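Local structure of DUF985 domain-containing protein (Shewanella oneidensis, 1YUD) at residues H65-D70 with D140-F145; F145-L150 with K163-E168; E71-H76 with F109-G114. The protein is of unknown function but belongs to the cupin superfamily of beta-barrel proteins and is found here as an assembly of two chains. One frame throughout, in Å; residues are numbered along the deposited sequence.

Interaction 1 (H65-D70 with D140-F145); sequences HRLTAD and DDFELF
His-65 to Thr-68 run alongside Asp-141 to Leu-144 in roughly opposite directions. The contact joins strand 62-66, at the edge of one sheet of the cupin beta-barrel, to the irregular chain between strand 126-133 and helix 147-152.

Backbone bonds hold the two together. Arg-66 N donates to Glu-143 O at 2.8 Å, with an N-H...O angle of 156°. Thr-68 N to Asp-141 O is a weak, bent bond of 3.0 Å. His-65 and Leu-144 make a single beta bridge, so the pairing stays local. CA of Leu-67 adds a C-H...O contact to Asp-141 O.

Rings provide the packing. The rings of His-65 and Phe-142 are nearly parallel but slid apart, with centroids 5.5 Å from each other. Leu-67 CD1 meets Phe-142 CD1 at 4.0 Å. Phe-145 puts CZ over one face of the Arg-66 guanidinium, toward its rim, and the two planes are 38° apart. The bend of the arginine chain at chi3 (-59°) turns its end toward this ring.

Charges are near but not joined across the contact. Arg-66 NH1 is 4.2 Å from Glu-143 OE2. That oxygen lies well out of the guanidinium plane, so no N-H points at it. Asp-141 has stronger partners outside the two segments: OD1 forms a salt bridge with Arg-46, and OD2 is hydrogen-bonded to Thr-138. Thr-68 packs against this fixed side chain, with its CG2 3.4 Å from Asp-141 OD1.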
loop_
_atom_site.group_PDB
_atom_site.type_symbol
_atom_site.label_atom_id
_atom_site.label_comp_id
_atom_site.label_asym_id
_atom_site.label_seq_id
_atom_site.Cartn_x
_atom_site.Cartn_y
_atom_site.Cartn_z
ATOM N N HIS A 65 -19.517 0.409 5.991
ATOM C CA HIS A 65 -19.310 -0.957 6.482
ATOM C C HIS A 65 -18.284 -0.909 7.617
ATOM O O HIS A 65 -17.536 0.048 7.745
ATOM C CB HIS A 65 -18.787 -1.835 5.347
ATOM C CG HIS A 65 -17.555 -1.295 4.689
ATOM N ND1 HIS A 65 -16.322 -1.899 4.803
ATOM C CD2 HIS A 65 -17.363 -0.187 3.936
ATOM C CE1 HIS A 65 -15.423 -1.185 4.148
ATOM N NE2 HIS A 65 -16.029 -0.141 3.614
ATOM N N ARG A 66 -18.237 -1.944 8.436
ATOM C CA ARG A 66 -17.299 -1.949 9.545
ATOM C C ARG A 66 -16.380 -3.166 9.568
ATOM O O ARG A 66 -16.801 -4.288 9.294
ATOM C CB ARG A 66 -18.064 -1.867 10.859
ATOM C CG ARG A 66 -17.195 -1.879 12.084
ATOM C CD ARG A 66 -18.025 -2.267 13.286
ATOM N NE ARG A 66 -19.140 -1.354 13.514
ATOM C CZ ARG A 66 -20.088 -1.556 14.423
ATOM N NH1 ARG A 66 -20.064 -2.641 15.186
ATOM N NH2 ARG A 66 -21.052 -0.663 14.581
ATOM N N LEU A 67 -15.115 -2.929 9.898
ATOM C CA LEU A 67 -14.120 -3.992 9.965
ATOM C C LEU A 67 -13.710 -4.290 11.400
ATOM O O LEU A 67 -13.922 -3.484 12.302
ATOM C CB LEU A 67 -12.883 -3.605 9.152
ATOM C CG LEU A 67 -12.904 -3.878 7.645
ATOM C CD1 LEU A 67 -14.320 -3.792 7.101
ATOM C CD2 LEU A 67 -11.973 -2.886 6.952
ATOM N N THR A 68 -13.116 -5.461 11.589
ATOM C CA THR A 68 -12.656 -5.914 12.892
ATOM C C THR A 68 -11.194 -5.551 13.043
ATOM O O THR A 68 -10.661 -5.508 14.142
ATOM C CB THR A 68 -12.809 -7.439 13.012
ATOM O OG1 THR A 68 -14.193 -7.762 13.188
ATOM C CG2 THR A 68 -12.003 -7.982 14.170
ATOM N N ALA A 69 -10.543 -5.276 11.925
ATOM C CA ALA A 69 -9.136 -4.941 11.952
ATOM C C ALA A 69 -8.861 -3.630 11.227
ATOM O O ALA A 69 -9.704 -3.118 10.496
ATOM C CB ALA A 69 -8.327 -6.073 11.331
ATOM N N ASP A 70 -7.683 -3.072 11.452
ATOM C CA ASP A 70 -7.318 -1.839 10.795
ATOM C C ASP A 70 -7.138 -2.099 9.305
ATOM O O ASP A 70 -7.000 -3.244 8.865
ATOM C CB ASP A 70 -6.008 -1.301 11.379
ATOM C CG ASP A 70 -6.180 -0.724 12.762
ATOM O OD1 ASP A 70 -5.154 -0.360 13.372
ATOM O OD2 ASP A 70 -7.337 -0.628 13.227
ATOM N N ASP A 140 -15.825 -12.555 8.529
ATOM C CA ASP A 140 -16.386 -12.495 9.871
ATOM C C ASP A 140 -16.028 -11.120 10.413
ATOM O O ASP A 140 -16.710 -10.592 11.292
ATOM C CB ASP A 140 -15.751 -13.548 10.774
ATOM C CG ASP A 140 -15.657 -14.900 10.119
ATOM O OD1 ASP A 140 -14.988 -15.001 9.070
ATOM O OD2 ASP A 140 -16.242 -15.864 10.655
ATOM N N ASP A 141 -14.940 -10.559 9.885
ATOM C CA ASP A 141 -14.458 -9.248 10.300
ATOM C C ASP A 141 -15.094 -8.137 9.474
ATOM O O ASP A 141 -14.680 -6.977 9.550
ATOM C CB ASP A 141 -12.938 -9.170 10.151
ATOM C CG ASP A 141 -12.226 -10.308 10.846
ATOM O OD1 ASP A 141 -12.565 -10.598 12.014
ATOM O OD2 ASP A 141 -11.323 -10.909 10.226
ATOM N N PHE A 142 -16.107 -8.495 8.694
ATOM C CA PHE A 142 -16.796 -7.536 7.844
ATOM C C PHE A 142 -18.219 -7.311 8.348
ATOM O O PHE A 142 -18.720 -8.078 9.170
ATOM C CB PHE A 142 -16.827 -8.076 6.408
ATOM C CG PHE A 142 -17.457 -7.144 5.416
ATOM C CD1 PHE A 142 -16.733 -6.096 4.873
ATOM C CD2 PHE A 142 -18.784 -7.308 5.038
ATOM C CE1 PHE A 142 -17.316 -5.221 3.969
ATOM C CE2 PHE A 142 -19.380 -6.440 4.135
ATOM C CZ PHE A 142 -18.642 -5.394 3.600
ATOM N N GLU A 143 -18.860 -6.250 7.862
ATOM C CA GLU A 143 -20.240 -5.942 8.231
ATOM C C GLU A 143 -20.782 -4.745 7.454
ATOM O O GLU A 143 -20.413 -3.601 7.722
ATOM C CB GLU A 143 -20.364 -5.682 9.734
ATOM C CG GLU A 143 -21.810 -5.581 10.195
ATOM C CD GLU A 143 -21.962 -5.645 11.704
ATOM O OE1 GLU A 143 -23.120 -5.709 12.179
ATOM O OE2 GLU A 143 -20.927 -5.630 12.411
ATOM N N LEU A 144 -21.656 -5.018 6.490
ATOM C CA LEU A 144 -22.252 -3.970 5.666
ATOM C C LEU A 144 -23.507 -3.455 6.378
ATOM O O LEU A 144 -24.152 -4.212 7.099
ATOM C CB LEU A 144 -22.595 -4.544 4.287
ATOM C CG LEU A 144 -22.793 -3.583 3.111
ATOM C CD1 LEU A 144 -21.578 -2.684 2.980
ATOM C CD2 LEU A 144 -23.016 -4.368 1.819
ATOM N N PHE A 145 -23.852 -2.181 6.188
ATOM C CA PHE A 145 -25.021 -1.603 6.864
ATOM C C PHE A 145 -26.116 -1.009 5.974
ATOM O O PHE A 145 -25.839 -0.389 4.946
ATOM C CB PHE A 145 -24.572 -0.534 7.866
ATOM C CG PHE A 145 -23.810 -1.086 9.036
ATOM C CD1 PHE A 145 -22.498 -1.530 8.889
ATOM C CD2 PHE A 145 -24.411 -1.188 10.281
ATOM C CE1 PHE A 145 -21.799 -2.071 9.973
ATOM C CE2 PHE A 145 -23.724 -1.726 11.370
ATOM C CZ PHE A 145 -22.418 -2.166 11.213
#

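Interaction 2 (F145-L150 with K163-E168); sequences FSQEAL and KLSRPE
Gln-147 and Pro-167 lie side by side and point the same way. The glutamine has CG anti to its backbone N (chi1 -163°) and is extended beyond it, which carries the amide along the proline ring. Gln-147 OE1 comes within 3.7 Å of Pro-167 CD. Nearer the backbone, Gln-147 CB rests on the peptide joining Arg-166 to Pro-167.

The same peptide supplies the main polar link. Gln-147 N donates to Arg-166 O at 2.9 Å. The N-H aims well at the oxygen, but it comes from above the carbonyl plane, 64° out of it, and not along a lone pair.

Ser-165 packs against the start of the helix. Ser-165 OG is turned toward the first turn and sits 3.4 Å from Leu-150 CD1. The hydroxyl is also near Gln-147 N, but the angle is too poor for a hydrogen bond. Leu-150 reaches on to Phe-64 of strand 62-66, and Leu-164 touches the same phenylalanine. The packing therefore continues into the barrel wall.

Glu-148 crosses Pro-167 at about a right angle. Its chain bends at chi2 (64°), and Glu-148 OE1 lies 3.6 Å from Pro-167 CB. The bend also takes OE2 to Glu-168 N, but the modelled distance is too short to trust in detail. The carboxylates of Glu-148 and Glu-168 are close enough to repel each other somewhat, if both are charged.

Ser-146 stands at the N-cap. Ser-146 OG accepts from Ala-149 N at 3.2 Å. This is a capped helix start: the serine side chain satisfies an amide of the first turn, and the C-terminal tail satisfies another, that of Gln-147.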
loop_
_atom_site.group_PDB
_atom_site.type_symbol
_atom_site.label_atom_id
_atom_site.label_comp_id
_atom_site.label_asym_id
_atom_site.label_seq_id
_atom_site.Cartn_x
_atom_site.Cartn_y
_atom_site.Cartn_z
ATOM N N PHE A 145 -23.852 -2.181 6.188
ATOM C CA PHE A 145 -25.021 -1.603 6.864
ATOM C C PHE A 145 -26.116 -1.009 5.974
ATOM O O PHE A 145 -25.839 -0.389 4.946
ATOM C CB PHE A 145 -24.572 -0.534 7.866
ATOM C CG PHE A 145 -23.810 -1.086 9.036
ATOM C CD1 PHE A 145 -22.498 -1.530 8.889
ATOM C CD2 PHE A 145 -24.411 -1.188 10.281
ATOM C CE1 PHE A 145 -21.799 -2.071 9.973
ATOM C CE2 PHE A 145 -23.724 -1.726 11.370
ATOM C CZ PHE A 145 -22.418 -2.166 11.213
ATOM N N SER A 146 -27.363 -1.191 6.408
ATOM C CA SER A 146 -28.547 -0.701 5.701
ATOM C C SER A 146 -28.748 0.771 5.997
ATOM O O SER A 146 -28.408 1.223 7.084
ATOM C CB SER A 146 -29.791 -1.435 6.189
ATOM O OG SER A 146 -30.195 -0.922 7.451
ATOM N N GLN A 147 -29.326 1.510 5.053
ATOM C CA GLN A 147 -29.572 2.936 5.257
ATOM C C GLN A 147 -30.441 3.102 6.498
ATOM O O GLN A 147 -30.299 4.069 7.253
ATOM C CB GLN A 147 -30.281 3.540 4.048
ATOM C CG GLN A 147 -30.210 5.059 3.977
ATOM C CD GLN A 147 -30.899 5.625 2.738
ATOM O OE1 GLN A 147 -32.135 5.653 2.651
ATOM N NE2 GLN A 147 -30.099 6.072 1.768
ATOM N N GLU A 148 -31.329 2.134 6.709
ATOM C CA GLU A 148 -32.227 2.138 7.860
ATOM C C GLU A 148 -31.467 2.347 9.163
ATOM O O GLU A 148 -31.526 3.419 9.758
ATOM C CB GLU A 148 -33.006 0.819 7.939
ATOM C CG GLU A 148 -34.335 0.791 7.182
ATOM C CD GLU A 148 -34.189 0.947 5.679
ATOM O OE1 GLU A 148 -33.865 2.060 5.212
ATOM O OE2 GLU A 148 -34.402 -0.054 4.962
ATOM N N ALA A 149 -30.750 1.318 9.599
ATOM C CA ALA A 149 -30.000 1.391 10.846
ATOM C C ALA A 149 -29.142 2.645 10.924
ATOM O O ALA A 149 -29.007 3.244 11.989
ATOM C CB ALA A 149 -29.131 0.149 11.006
ATOM N N LEU A 150 -28.581 3.055 9.792
ATOM C CA LEU A 150 -27.717 4.229 9.765
ATOM C C LEU A 150 -28.413 5.566 10.013
ATOM O O LEU A 150 -27.781 6.518 10.472
ATOM C CB LEU A 150 -26.939 4.273 8.451
ATOM C CG LEU A 150 -25.930 3.136 8.279
ATOM C CD1 LEU A 150 -25.150 3.356 6.999
ATOM C CD2 LEU A 150 -24.996 3.081 9.484
ATOM N N LYS A 163 -25.618 8.755 0.833
ATOM C CA LYS A 163 -24.727 8.617 -0.315
ATOM C C LYS A 163 -23.925 7.326 -0.235
ATOM O O LYS A 163 -23.751 6.627 -1.238
ATOM C CB LYS A 163 -23.776 9.817 -0.411
ATOM C CG LYS A 163 -24.397 11.046 -1.064
ATOM C CD LYS A 163 -25.647 11.524 -0.328
ATOM C CE LYS A 163 -26.282 12.718 -1.040
ATOM N NZ LYS A 163 -27.502 13.243 -0.350
ATOM N N LEU A 164 -23.453 7.012 0.969
ATOM C CA LEU A 164 -22.651 5.818 1.197
ATOM C C LEU A 164 -23.475 4.722 1.857
ATOM O O LEU A 164 -22.966 3.962 2.677
ATOM C CB LEU A 164 -21.445 6.152 2.085
ATOM C CG LEU A 164 -20.594 7.379 1.731
ATOM C CD1 LEU A 164 -19.475 7.525 2.743
ATOM C CD2 LEU A 164 -20.024 7.239 0.339
ATOM N N SER A 165 -24.750 4.642 1.501
ATOM C CA SER A 165 -25.627 3.627 2.065
ATOM C C SER A 165 -26.860 3.463 1.190
ATOM O O SER A 165 -27.124 4.291 0.319
ATOM C CB SER A 165 -26.044 4.029 3.482
ATOM O OG SER A 165 -26.821 3.015 4.091
ATOM N N ARG A 166 -27.602 2.383 1.407
ATOM C CA ARG A 166 -28.824 2.128 0.648
ATOM C C ARG A 166 -29.856 1.416 1.509
ATOM O O ARG A 166 -29.512 0.553 2.324
ATOM C CB ARG A 166 -28.533 1.318 -0.626
ATOM C CG ARG A 166 -28.018 2.178 -1.769
ATOM C CD ARG A 166 -27.819 1.382 -3.038
ATOM N NE ARG A 166 -26.976 0.216 -2.825
ATOM C CZ ARG A 166 -26.075 -0.224 -3.699
ATOM N NH1 ARG A 166 -25.897 0.413 -4.850
ATOM N NH2 ARG A 166 -25.352 -1.306 -3.423
ATOM N N PRO A 167 -31.140 1.775 1.335
ATOM C CA PRO A 167 -32.298 1.239 2.055
ATOM C C PRO A 167 -32.704 -0.224 1.845
ATOM O O PRO A 167 -32.201 -0.917 0.960
ATOM C CB PRO A 167 -33.413 2.206 1.666
ATOM C CG PRO A 167 -33.046 2.576 0.274
ATOM C CD PRO A 167 -31.564 2.813 0.378
ATOM N N GLU A 168 -33.630 -0.664 2.694
ATOM C CA GLU A 168 -34.170 -2.017 2.682
ATOM C C GLU A 168 -33.076 -3.044 2.966
ATOM O O GLU A 168 -32.777 -3.865 2.070
ATOM C CB GLU A 168 -34.841 -2.309 1.335
ATOM C CG GLU A 168 -36.116 -3.155 1.434
ATOM C CD GLU A 168 -37.302 -2.398 2.033
ATOM O OE1 GLU A 168 -37.746 -1.397 1.422
ATOM O OE2 GLU A 168 -37.793 -2.812 3.109
#

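Interaction 3 (E71-H76 with F109-G114); sequences EMWYFH and FLVPKG
Glu-71 faces Val-111 as a hydrogen-bonded pair of antiparallel strands. Val-111 N donates to Glu-71 O at 3.2 Å, and the return bond from Glu-71 N to Val-111 O is weak. Glu-71 CB also touches Val-111 CG1 at 3.6 Å.

Met-72, present as selenomethionine, pairs with Leu-110 without hydrogen bonds. Its side chain lies on the other side of the sheet from Glu-71 and crosses Leu-110 at about a right angle. The bend at chi2 (-67°) brings Met-72 SE to 3.5 Å from Leu-110 CB.

Trp-73 and Phe-109 make the next hydrogen-bonded pair. Trp-73 N donates to Phe-109 O at 2.8 Å, and Phe-109 N donates to Trp-73 O at 3.1 Å. The indole lies obliquely against Val-111, with Trp-73 CD1 3.5 Å from Val-111 CG1. Its NE1 gives a weak bond to Glu-71 OE1 on the same strand. A serine at Trp-73 would probably leave Val-111 CG1 without its indole neighbour and Glu-71 OE1 without this donor.

Beyond Trp-73 the strand leaves 109-111 behind. Tyr-74 stacks on Tyr-74 of the second subunit. Strand 126-133 pairs along the other edge of 71-76, through Met-132 and Gly-130. Trp-73 and Phe-109 point across the barrel to strands 81-86 and 92-97.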
loop_
_atom_site.group_PDB
_atom_site.type_symbol
_atom_site.label_atom_id
_atom_site.label_comp_id
_atom_site.label_asym_id
_atom_site.label_seq_id
_atom_site.Cartn_x
_atom_site.Cartn_y
_atom_site.Cartn_z
ATOM N N GLU A 71 -7.123 -1.031 8.523
ATOM C CA GLU A 71 -6.944 -1.197 7.104
ATOM C C GLU A 71 -6.103 -0.061 6.578
ATOM O O GLU A 71 -6.422 1.104 6.770
ATOM C CB GLU A 71 -8.300 -1.222 6.406
ATOM C CG GLU A 71 -8.257 -1.756 4.991
ATOM C CD GLU A 71 -9.636 -1.815 4.359
ATOM O OE1 GLU A 71 -10.120 -0.782 3.844
ATOM O OE2 GLU A 71 -10.248 -2.901 4.398
HETATM N N MSE A 72 -5.002 -0.384 5.930
HETATM C CA MSE A 72 -4.200 0.673 5.393
HETATM C C MSE A 72 -4.689 0.948 3.979
HETATM O O MSE A 72 -5.193 0.057 3.295
HETATM C CB MSE A 72 -2.721 0.282 5.433
HETATM C CG MSE A 72 -2.056 0.575 6.792
HETATM SE SE MSE A 72 -1.900 2.484 7.189
HETATM C CE MSE A 72 -0.664 2.952 5.770
ATOM N N TRP A 73 -4.581 2.194 3.550
ATOM C CA TRP A 73 -5.015 2.553 2.222
ATOM C C TRP A 73 -3.867 3.173 1.464
ATOM O O TRP A 73 -3.278 4.155 1.906
ATOM C CB TRP A 73 -6.184 3.535 2.292
ATOM C CG TRP A 73 -7.506 2.878 2.602
ATOM C CD1 TRP A 73 -7.800 2.097 3.682
ATOM C CD2 TRP A 73 -8.717 2.968 1.830
ATOM N NE1 TRP A 73 -9.119 1.697 3.636
ATOM C CE2 TRP A 73 -9.705 2.218 2.509
ATOM C CE3 TRP A 73 -9.062 3.613 0.633
ATOM C CZ2 TRP A 73 -11.017 2.095 2.034
ATOM C CZ3 TRP A 73 -10.366 3.493 0.160
ATOM C CH2 TRP A 73 -11.329 2.738 0.864
ATOM N N TYR A 74 -3.540 2.596 0.317
ATOM C CA TYR A 74 -2.461 3.129 -0.500
ATOM C C TYR A 74 -3.117 3.728 -1.735
ATOM O O TYR A 74 -4.253 3.390 -2.063
ATOM C CB TYR A 74 -1.494 1.997 -0.861
ATOM C CG TYR A 74 -0.877 1.377 0.375
ATOM C CD1 TYR A 74 0.285 1.904 0.933
ATOM C CD2 TYR A 74 -1.512 0.338 1.042
ATOM C CE1 TYR A 74 0.790 1.416 2.126
ATOM C CE2 TYR A 74 -1.020 -0.149 2.240
ATOM C CZ TYR A 74 0.130 0.400 2.780
ATOM O OH TYR A 74 0.574 -0.007 4.018
ATOM N N PHE A 75 -2.422 4.619 -2.419
ATOM C CA PHE A 75 -2.991 5.233 -3.604
ATOM C C PHE A 75 -2.146 4.916 -4.829
ATOM O O PHE A 75 -0.971 5.302 -4.908
ATOM C CB PHE A 75 -3.071 6.750 -3.424
ATOM C CG PHE A 75 -3.781 7.447 -4.535
ATOM C CD1 PHE A 75 -5.174 7.511 -4.551
ATOM C CD2 PHE A 75 -3.065 8.016 -5.586
ATOM C CE1 PHE A 75 -5.861 8.141 -5.611
ATOM C CE2 PHE A 75 -3.727 8.642 -6.648
ATOM C CZ PHE A 75 -5.134 8.706 -6.659
ATOM N N HIS A 76 -2.750 4.238 -5.797
ATOM C CA HIS A 76 -2.034 3.885 -7.019
ATOM C C HIS A 76 -2.197 4.916 -8.119
ATOM O O HIS A 76 -1.205 5.432 -8.658
ATOM C CB HIS A 76 -2.502 2.534 -7.528
ATOM C CG HIS A 76 -2.273 1.421 -6.561
ATOM N ND1 HIS A 76 -1.017 1.073 -6.120
ATOM C CD2 HIS A 76 -3.133 0.545 -5.985
ATOM C CE1 HIS A 76 -1.111 0.023 -5.321
ATOM N NE2 HIS A 76 -2.382 -0.318 -5.224
ATOM N N PHE A 109 -3.452 6.256 4.162
ATOM C CA PHE A 109 -4.329 6.613 5.230
ATOM C C PHE A 109 -4.695 5.364 5.989
ATOM O O PHE A 109 -4.799 4.282 5.412
ATOM C CB PHE A 109 -5.592 7.300 4.734
ATOM C CG PHE A 109 -6.434 7.809 5.852
ATOM C CD1 PHE A 109 -6.186 9.054 6.409
ATOM C CD2 PHE A 109 -7.369 6.992 6.451
ATOM C CE1 PHE A 109 -6.849 9.466 7.551
ATOM C CE2 PHE A 109 -8.034 7.405 7.595
ATOM C CZ PHE A 109 -7.765 8.639 8.135
ATOM N N LEU A 110 -4.917 5.523 7.286
ATOM C CA LEU A 110 -5.246 4.397 8.128
ATOM C C LEU A 110 -6.645 4.518 8.718
ATOM O O LEU A 110 -6.915 5.375 9.554
ATOM C CB LEU A 110 -4.175 4.288 9.220
ATOM C CG LEU A 110 -4.300 3.232 10.303
ATOM C CD1 LEU A 110 -5.288 3.708 11.332
ATOM C CD2 LEU A 110 -4.703 1.900 9.687
ATOM N N VAL A 111 -7.541 3.654 8.268
ATOM C CA VAL A 111 -8.906 3.660 8.761
ATOM C C VAL A 111 -8.986 2.697 9.952
ATOM O O VAL A 111 -9.009 1.469 9.794
ATOM C CB VAL A 111 -9.912 3.289 7.618
ATOM C CG1 VAL A 111 -9.355 2.176 6.763
ATOM C CG2 VAL A 111 -11.250 2.894 8.210
ATOM N N PRO A 112 -9.010 3.260 11.173
ATOM C CA PRO A 112 -9.073 2.516 12.440
ATOM C C PRO A 112 -10.203 1.522 12.524
ATOM O O PRO A 112 -11.321 1.821 12.126
ATOM C CB PRO A 112 -9.198 3.622 13.497
ATOM C CG PRO A 112 -9.869 4.738 12.759
ATOM C CD PRO A 112 -9.149 4.708 11.415
ATOM N N LYS A 113 -9.906 0.345 13.060
ATOM C CA LYS A 113 -10.911 -0.698 13.201
ATOM C C LYS A 113 -12.039 -0.273 14.125
ATOM O O LYS A 113 -11.936 0.735 14.829
ATOM C CB LYS A 113 -10.277 -1.987 13.731
ATOM C CG LYS A 113 -9.631 -1.871 15.104
ATOM C CD LYS A 113 -9.026 -3.207 15.535
ATOM C CE LYS A 113 -8.366 -3.112 16.902
ATOM N NZ LYS A 113 -7.745 -4.405 17.294
ATOM N N GLY A 114 -13.118 -1.051 14.108
ATOM C CA GLY A 114 -14.264 -0.775 14.955
ATOM C C GLY A 114 -15.089 0.429 14.551
ATOM O O GLY A 114 -16.087 0.738 15.205
#

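In the fold
Interaction 3 comes first along the chain in closing and is nested inside the loop closed by interaction 1. Their centres are about 13 Å apart, and they touch: Asp-70 and Leu-67 make probable hydrogen bonds to the backbone of Lys-113 and Gly-114. Strands 62-66 and 71-76 follow each other but belong to different sheets, so this corner ties the two sheets of the barrel together. Interaction 2 follows interaction 1 in series and shares Phe-145 with it, at about 15 Å between centres. Interactions 2 and 3 lie on opposite sides of the chain's centre, about 22 Å apart. Interaction 3 borders the second subunit, whereas interaction 2 packs the C-terminal tail onto the barrel's outside.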